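Local coordinates for phosphotriesterase family protein (Listeria monocytogenes serotype 4b str. H7858, PDB 3PNZ) that probably hydrolyses phosphorylated sugar lactones, as a zinc-bound member of the phosphotriesterase family with the amidohydrolase fold, at residues 3-8 and 138-143; 16-21 and 53-58. All blocks are in the same frame, centred on the assembly; numbering follows the deposited sequence.

Contact 1 (3-8 and 138-143); sequences FIRTFY and EVENGL
The N-terminal beta hairpin of strands 4-6 and 9-11 meets the C-terminal end of helix 128-140 through Arg-5, in a worked example of how one cation can tie a small sheet to the end of a helix in an amidohydrolase-fold barrel. NH1 of Arg-5 grips two acceptors at once. It donates to the backbone O of Val-139 at 3.0 Å, a carbonyl in the last turn of the helix, meeting that oxygen from well above the carbonyl plane, and to OE1 of Glu-140 at 3.1 Å in a salt bridge. The carboxylate oxygen lies in the guanidinium plane, yet the two flat groups are turned 56° apart, and NH1 meets OE1 from above the carboxylate plane. A bend in the Arg-5 chain at chi3 (-63°) swings the guanidinium to the helix end, while NE forms a salt bridge with Asp-10 OD1 on strand 9-11, so Glu-140 is the second carboxylate to hold the cation. Beyond Gly-142, whose positive phi takes the chain out of the helix, Leu-143 makes the apolar part of the contact: its CD1 lies 3.8 Å from CE1 of Phe-7, obliquely to the ring, and 4.0 Å from Phe-7 CZ.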
loop_
_atom_site.group_PDB
_atom_site.type_symbol
_atom_site.label_atom_id
_atom_site.label_comp_id
_atom_site.label_asym_id
_atom_site.label_seq_id
_atom_site.Cartn_x
_atom_site.Cartn_y
_atom_site.Cartn_z
ATOM N N PHE A 3 -7.167 5.581 -16.289
ATOM C CA PHE A 3 -5.838 6.093 -15.975
ATOM C C PHE A 3 -5.388 5.670 -14.585
ATOM O O PHE A 3 -6.200 5.232 -13.773
ATOM C CB PHE A 3 -5.849 7.622 -16.026
ATOM C CG PHE A 3 -6.820 8.246 -15.067
ATOM C CD1 PHE A 3 -6.441 8.535 -13.759
ATOM C CD2 PHE A 3 -8.113 8.536 -15.462
ATOM C CE1 PHE A 3 -7.342 9.110 -12.866
ATOM C CE2 PHE A 3 -9.013 9.104 -14.577
ATOM C CZ PHE A 3 -8.622 9.393 -13.272
ATOM N N ILE A 4 -4.092 5.816 -14.326
ATOM C CA ILE A 4 -3.540 5.708 -12.973
ATOM C C ILE A 4 -3.084 7.097 -12.525
ATOM O O ILE A 4 -2.420 7.822 -13.284
ATOM C CB ILE A 4 -2.355 4.711 -12.917
ATOM C CG1 ILE A 4 -2.856 3.288 -13.157
ATOM C CG2 ILE A 4 -1.642 4.798 -11.570
ATOM C CD1 ILE A 4 -2.151 2.568 -14.262
ATOM N N ARG A 5 -3.453 7.477 -11.303
ATOM C CA ARG A 5 -3.160 8.810 -10.798
ATOM C C ARG A 5 -1.852 8.829 -10.018
ATOM O O ARG A 5 -1.748 8.248 -8.930
ATOM C CB ARG A 5 -4.318 9.334 -9.941
ATOM C CG ARG A 5 -4.054 10.665 -9.270
ATOM C CD ARG A 5 -5.348 11.429 -8.995
ATOM N NE ARG A 5 -6.025 11.763 -10.250
ATOM C CZ ARG A 5 -7.233 12.306 -10.340
ATOM N NH1 ARG A 5 -7.927 12.597 -9.248
ATOM N NH2 ARG A 5 -7.754 12.551 -11.535
ATOM N N THR A 6 -0.846 9.480 -10.596
ATOM C CA THR A 6 0.460 9.614 -9.951
ATOM C C THR A 6 0.652 11.051 -9.469
ATOM O O THR A 6 -0.118 11.939 -9.815
ATOM C CB THR A 6 1.629 9.247 -10.894
ATOM O OG1 THR A 6 1.831 10.295 -11.848
ATOM C CG2 THR A 6 1.382 7.912 -11.618
ATOM N N PHE A 7 1.686 11.273 -8.664
ATOM C CA PHE A 7 1.985 12.602 -8.150
ATOM C C PHE A 7 2.124 13.626 -9.273
ATOM O O PHE A 7 1.760 14.786 -9.097
ATOM C CB PHE A 7 3.276 12.585 -7.331
ATOM C CG PHE A 7 3.076 12.237 -5.878
ATOM C CD1 PHE A 7 1.919 11.605 -5.452
ATOM C CD2 PHE A 7 4.046 12.555 -4.941
ATOM C CE1 PHE A 7 1.737 11.292 -4.110
ATOM C CE2 PHE A 7 3.878 12.237 -3.602
ATOM C CZ PHE A 7 2.725 11.606 -3.188
ATOM N N TYR A 8 2.656 13.201 -10.413
ATOM C CA TYR A 8 2.907 14.137 -11.513
ATOM C C TYR A 8 1.995 13.945 -12.724
ATOM O O TYR A 8 2.356 14.307 -13.849
ATOM C CB TYR A 8 4.382 14.118 -11.923
ATOM C CG TYR A 8 5.239 14.907 -10.966
ATOM C CD1 TYR A 8 5.281 16.296 -11.032
ATOM C CD2 TYR A 8 5.987 14.273 -9.980
ATOM C CE1 TYR A 8 6.047 17.030 -10.150
ATOM C CE2 TYR A 8 6.763 15.002 -9.093
ATOM C CZ TYR A 8 6.789 16.381 -9.187
ATOM O OH TYR A 8 7.553 17.122 -8.313
ATOM N N GLU A 138 -8.273 14.499 -0.808
ATOM C CA GLU A 138 -6.898 14.035 -1.007
ATOM C C GLU A 138 -6.682 13.485 -2.420
ATOM O O GLU A 138 -5.600 13.630 -2.998
ATOM C CB GLU A 138 -6.507 12.993 0.060
ATOM C CG GLU A 138 -6.404 13.579 1.454
ATOM C CD GLU A 138 -5.612 12.707 2.424
ATOM O OE1 GLU A 138 -5.823 11.473 2.450
ATOM O OE2 GLU A 138 -4.781 13.266 3.173
ATOM N N VAL A 139 -7.720 12.866 -2.974
ATOM C CA VAL A 139 -7.650 12.274 -4.303
ATOM C C VAL A 139 -7.846 13.322 -5.400
ATOM O O VAL A 139 -7.173 13.290 -6.426
ATOM C CB VAL A 139 -8.722 11.188 -4.478
ATOM C CG1 VAL A 139 -8.804 10.732 -5.927
ATOM C CG2 VAL A 139 -8.413 9.999 -3.562
ATOM N N GLU A 140 -8.768 14.245 -5.159
ATOM C CA GLU A 140 -9.197 15.192 -6.194
ATOM C C GLU A 140 -8.453 16.527 -6.186
ATOM O O GLU A 140 -8.279 17.147 -7.239
ATOM C CB GLU A 140 -10.704 15.426 -6.091
ATOM C CG GLU A 140 -11.535 14.170 -6.295
ATOM C CD GLU A 140 -11.533 13.653 -7.731
ATOM O OE1 GLU A 140 -10.581 13.937 -8.491
ATOM O OE2 GLU A 140 -12.501 12.957 -8.105
ATOM N N ASN A 141 -8.018 16.968 -5.011
ATOM C CA ASN A 141 -7.353 18.260 -4.872
ATOM C C ASN A 141 -5.867 18.135 -4.560
ATOM O O ASN A 141 -5.032 18.807 -5.167
ATOM C CB ASN A 141 -8.039 19.094 -3.788
ATOM C CG ASN A 141 -9.486 19.407 -4.120
ATOM O OD1 ASN A 141 -9.885 19.369 -5.279
ATOM N ND2 ASN A 141 -10.276 19.719 -3.103
ATOM N N GLY A 142 -5.535 17.284 -3.594
ATOM C CA GLY A 142 -4.149 17.056 -3.236
ATOM C C GLY A 142 -3.977 16.589 -1.803
ATOM O O GLY A 142 -4.849 16.787 -0.957
ATOM N N LEU A 143 -2.840 15.959 -1.534
ATOM C CA LEU A 143 -2.524 15.492 -0.190
ATOM C C LEU A 143 -1.987 16.613 0.703
ATOM O O LEU A 143 -1.042 17.306 0.338
ATOM C CB LEU A 143 -1.505 14.352 -0.264
ATOM C CG LEU A 143 -2.003 13.025 -0.847
ATOM C CD1 LEU A 143 -0.865 12.259 -1.517
ATOM C CD2 LEU A 143 -2.693 12.175 0.220
#

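Contact 2 (16-21 and 53-58); sequences LGFTYS and QDFADL
Phe-55 inserts CD1, CE1 and CZ of its ring between Phe-18 and Tyr-20, and the packing is tightest against the tyrosine. CE1 of Phe-55 stands almost over the centre of the Tyr-20 ring, 3.3 Å above its plane, with the closest approach of 3.4 Å to Tyr-20 CZ. CD1 of Phe-55 also lies close, 3.5 Å from Tyr-20 CE2. The ring planes are inclined at 42° with centroids 4.3 Å apart, so the pair is neither a parallel stack nor a T-shaped one. With CG anti to the backbone N (chi1 178°), Phe-55 reaches out from its helix, and the two side chains run past each other in opposite directions. Tyr-20 is pinned at its far end, where OH is hydrogen-bonded to Leu-288 O and Ala-292 N.

The setting is the barrel of the amidohydrolase fold: Tyr-20 lies on strand 19-23, and Phe-55 on helix 45-57, which precedes the adjacent parallel strand 62-65. Strand, helix and strand follow one another in the right order for a beta-alpha-beta crossover, and Phe-55 also touches Ile-63 on that second strand.

Toward Phe-18 the fit is looser. The same CE1 of Phe-55 arrives in the plane of the Phe-18 ring, at its edge, 3.9 Å from CD2, while CZ of Phe-55 sits 3.8 Å from the backbone O of Phe-18. Phe-18 is partly exposed, with a bound glycerol about 4 Å from its side chain and Phe-318 stacked on its ring. The exposed Leu-58 touches helix 289-305 with its side chain, and its backbone O is hydrogen-bonded to a bound glycerol, probably from the crystallisation liquor.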
loop_
_atom_site.group_PDB
_atom_site.type_symbol
_atom_site.label_atom_id
_atom_site.label_comp_id
_atom_site.label_asym_id
_atom_site.label_seq_id
_atom_site.Cartn_x
_atom_site.Cartn_y
_atom_site.Cartn_z
ATOM N N LEU A 16 2.531 2.489 -16.619
ATOM C CA LEU A 16 2.865 2.160 -15.227
ATOM C C LEU A 16 4.188 1.384 -15.121
ATOM O O LEU A 16 5.034 1.688 -14.274
ATOM C CB LEU A 16 1.720 1.382 -14.566
ATOM C CG LEU A 16 1.724 1.352 -13.034
ATOM C CD1 LEU A 16 1.478 2.746 -12.508
ATOM C CD2 LEU A 16 0.646 0.380 -12.521
ATOM N N GLY A 17 4.367 0.388 -15.985
ATOM C CA GLY A 17 5.575 -0.411 -16.006
ATOM C C GLY A 17 5.794 -1.211 -14.732
ATOM O O GLY A 17 4.842 -1.489 -13.993
ATOM N N PHE A 18 7.051 -1.570 -14.488
ATOM C CA PHE A 18 7.432 -2.409 -13.358
ATOM C C PHE A 18 7.146 -1.691 -12.042
ATOM O O PHE A 18 7.662 -0.603 -11.795
ATOM C CB PHE A 18 8.917 -2.792 -13.453
ATOM C CG PHE A 18 9.320 -3.861 -12.488
ATOM C CD1 PHE A 18 9.327 -5.189 -12.873
ATOM C CD2 PHE A 18 9.678 -3.538 -11.193
ATOM C CE1 PHE A 18 9.684 -6.187 -11.977
ATOM C CE2 PHE A 18 10.041 -4.527 -10.295
ATOM C CZ PHE A 18 10.041 -5.851 -10.689
ATOM N N THR A 19 6.319 -2.302 -11.195
ATOM C CA THR A 19 5.751 -1.601 -10.046
ATOM C C THR A 19 5.899 -2.379 -8.740
ATOM O O THR A 19 5.630 -3.583 -8.702
ATOM C CB THR A 19 4.226 -1.355 -10.242
ATOM O OG1 THR A 19 4.004 -0.534 -11.400
ATOM C CG2 THR A 19 3.617 -0.662 -9.019
ATOM N N TYR A 20 6.317 -1.684 -7.687
ATOM C CA TYR A 20 6.194 -2.195 -6.315
ATOM C C TYR A 20 4.874 -1.693 -5.760
ATOM O O TYR A 20 4.650 -0.487 -5.697
ATOM C CB TYR A 20 7.322 -1.660 -5.420
ATOM C CG TYR A 20 8.695 -2.287 -5.588
ATOM C CD1 TYR A 20 8.899 -3.412 -6.376
ATOM C CD2 TYR A 20 9.790 -1.745 -4.932
ATOM C CE1 TYR A 20 10.170 -3.974 -6.519
ATOM C CE2 TYR A 20 11.060 -2.298 -5.062
ATOM C CZ TYR A 20 11.246 -3.410 -5.850
ATOM O OH TYR A 20 12.520 -3.944 -5.971
ATOM N N SER A 21 4.019 -2.607 -5.317
ATOM C CA SER A 21 2.630 -2.274 -4.994
ATOM C C SER A 21 2.317 -1.781 -3.573
ATOM O O SER A 21 1.184 -1.399 -3.306
ATOM C CB SER A 21 1.719 -3.459 -5.329
ATOM O OG SER A 21 1.662 -3.673 -6.728
ATOM N N GLN A 53 16.539 5.416 -6.293
ATOM C CA GLN A 53 17.428 5.429 -7.453
ATOM C C GLN A 53 17.948 4.029 -7.802
ATOM O O GLN A 53 18.090 3.694 -8.974
ATOM C CB GLN A 53 18.589 6.406 -7.246
ATOM C CG GLN A 53 19.443 6.638 -8.490
ATOM C CD GLN A 53 18.663 7.308 -9.616
ATOM O OE1 GLN A 53 18.145 8.415 -9.456
ATOM N NE2 GLN A 53 18.570 6.636 -10.749
ATOM N N ASP A 54 18.228 3.203 -6.791
ATOM C CA ASP A 54 18.612 1.819 -7.054
ATOM C C ASP A 54 17.512 1.097 -7.832
ATOM O O ASP A 54 17.782 0.348 -8.771
ATOM C CB ASP A 54 18.878 1.064 -5.751
ATOM C CG ASP A 54 20.170 1.485 -5.075
ATOM O OD1 ASP A 54 21.082 1.985 -5.772
ATOM O OD2 ASP A 54 20.275 1.302 -3.842
ATOM N N PHE A 55 16.271 1.307 -7.405
ATOM C CA PHE A 55 15.097 0.725 -8.057
ATOM C C PHE A 55 15.059 1.181 -9.513
ATOM O O PHE A 55 14.940 0.372 -10.428
ATOM C CB PHE A 55 13.845 1.173 -7.300
ATOM C CG PHE A 55 12.538 0.687 -7.881
ATOM C CD1 PHE A 55 12.212 -0.664 -7.888
ATOM C CD2 PHE A 55 11.599 1.603 -8.346
ATOM C CE1 PHE A 55 10.987 -1.100 -8.395
ATOM C CE2 PHE A 55 10.377 1.182 -8.852
ATOM C CZ PHE A 55 10.067 -0.175 -8.874
ATOM N N ALA A 56 15.185 2.483 -9.715
ATOM C CA ALA A 56 15.211 3.043 -11.064
ATOM C C ALA A 56 16.318 2.407 -11.908
ATOM O O ALA A 56 16.091 2.021 -13.059
ATOM C CB ALA A 56 15.383 4.552 -10.999
ATOM N N ASP A 57 17.509 2.280 -11.325
ATOM C CA ASP A 57 18.653 1.710 -12.039
ATOM C C ASP A 57 18.413 0.261 -12.464
ATOM O O ASP A 57 19.000 -0.211 -13.435
ATOM C CB ASP A 57 19.935 1.824 -11.199
ATOM C CG ASP A 57 20.398 3.264 -11.025
ATOM O OD1 ASP A 57 19.917 4.145 -11.773
ATOM O OD2 ASP A 57 21.250 3.519 -10.143
ATOM N N LEU A 58 17.540 -0.439 -11.742
ATOM C CA LEU A 58 17.232 -1.832 -12.049
ATOM C C LEU A 58 16.075 -1.988 -13.036
ATOM O O LEU A 58 15.698 -3.105 -13.385
ATOM C CB LEU A 58 16.921 -2.601 -10.762
ATOM C CG LEU A 58 18.128 -2.898 -9.873
ATOM C CD1 LEU A 58 17.676 -3.299 -8.472
ATOM C CD2 LEU A 58 19.007 -3.978 -10.489
#

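Along the chain contact 2 is nested within the loop closed by contact 1: 3-8 comes first, then 16-21 and 53-58, and finally 138-143. Their centres are about 19 Å apart, each about 15 Å from the centre of the chain. Strands 19-23, 62-65, 88-92 and 150-152 are successive parallel strands of the barrel wall; contact 2 lies at the first, and contact 1 fastens the N-terminal hairpin to helix 128-140, which leads to the fourth. The first segments of each are neighbours, with Ile-4 CG2 packed 3.9 Å from Leu-16 CD1. Zinc ligands His-22 and His-24 lie at or just past the end of strand 19-23, which links contact 2 to the metal site, although the Tyr-20 side chain is about 11 Å from a zinc ion.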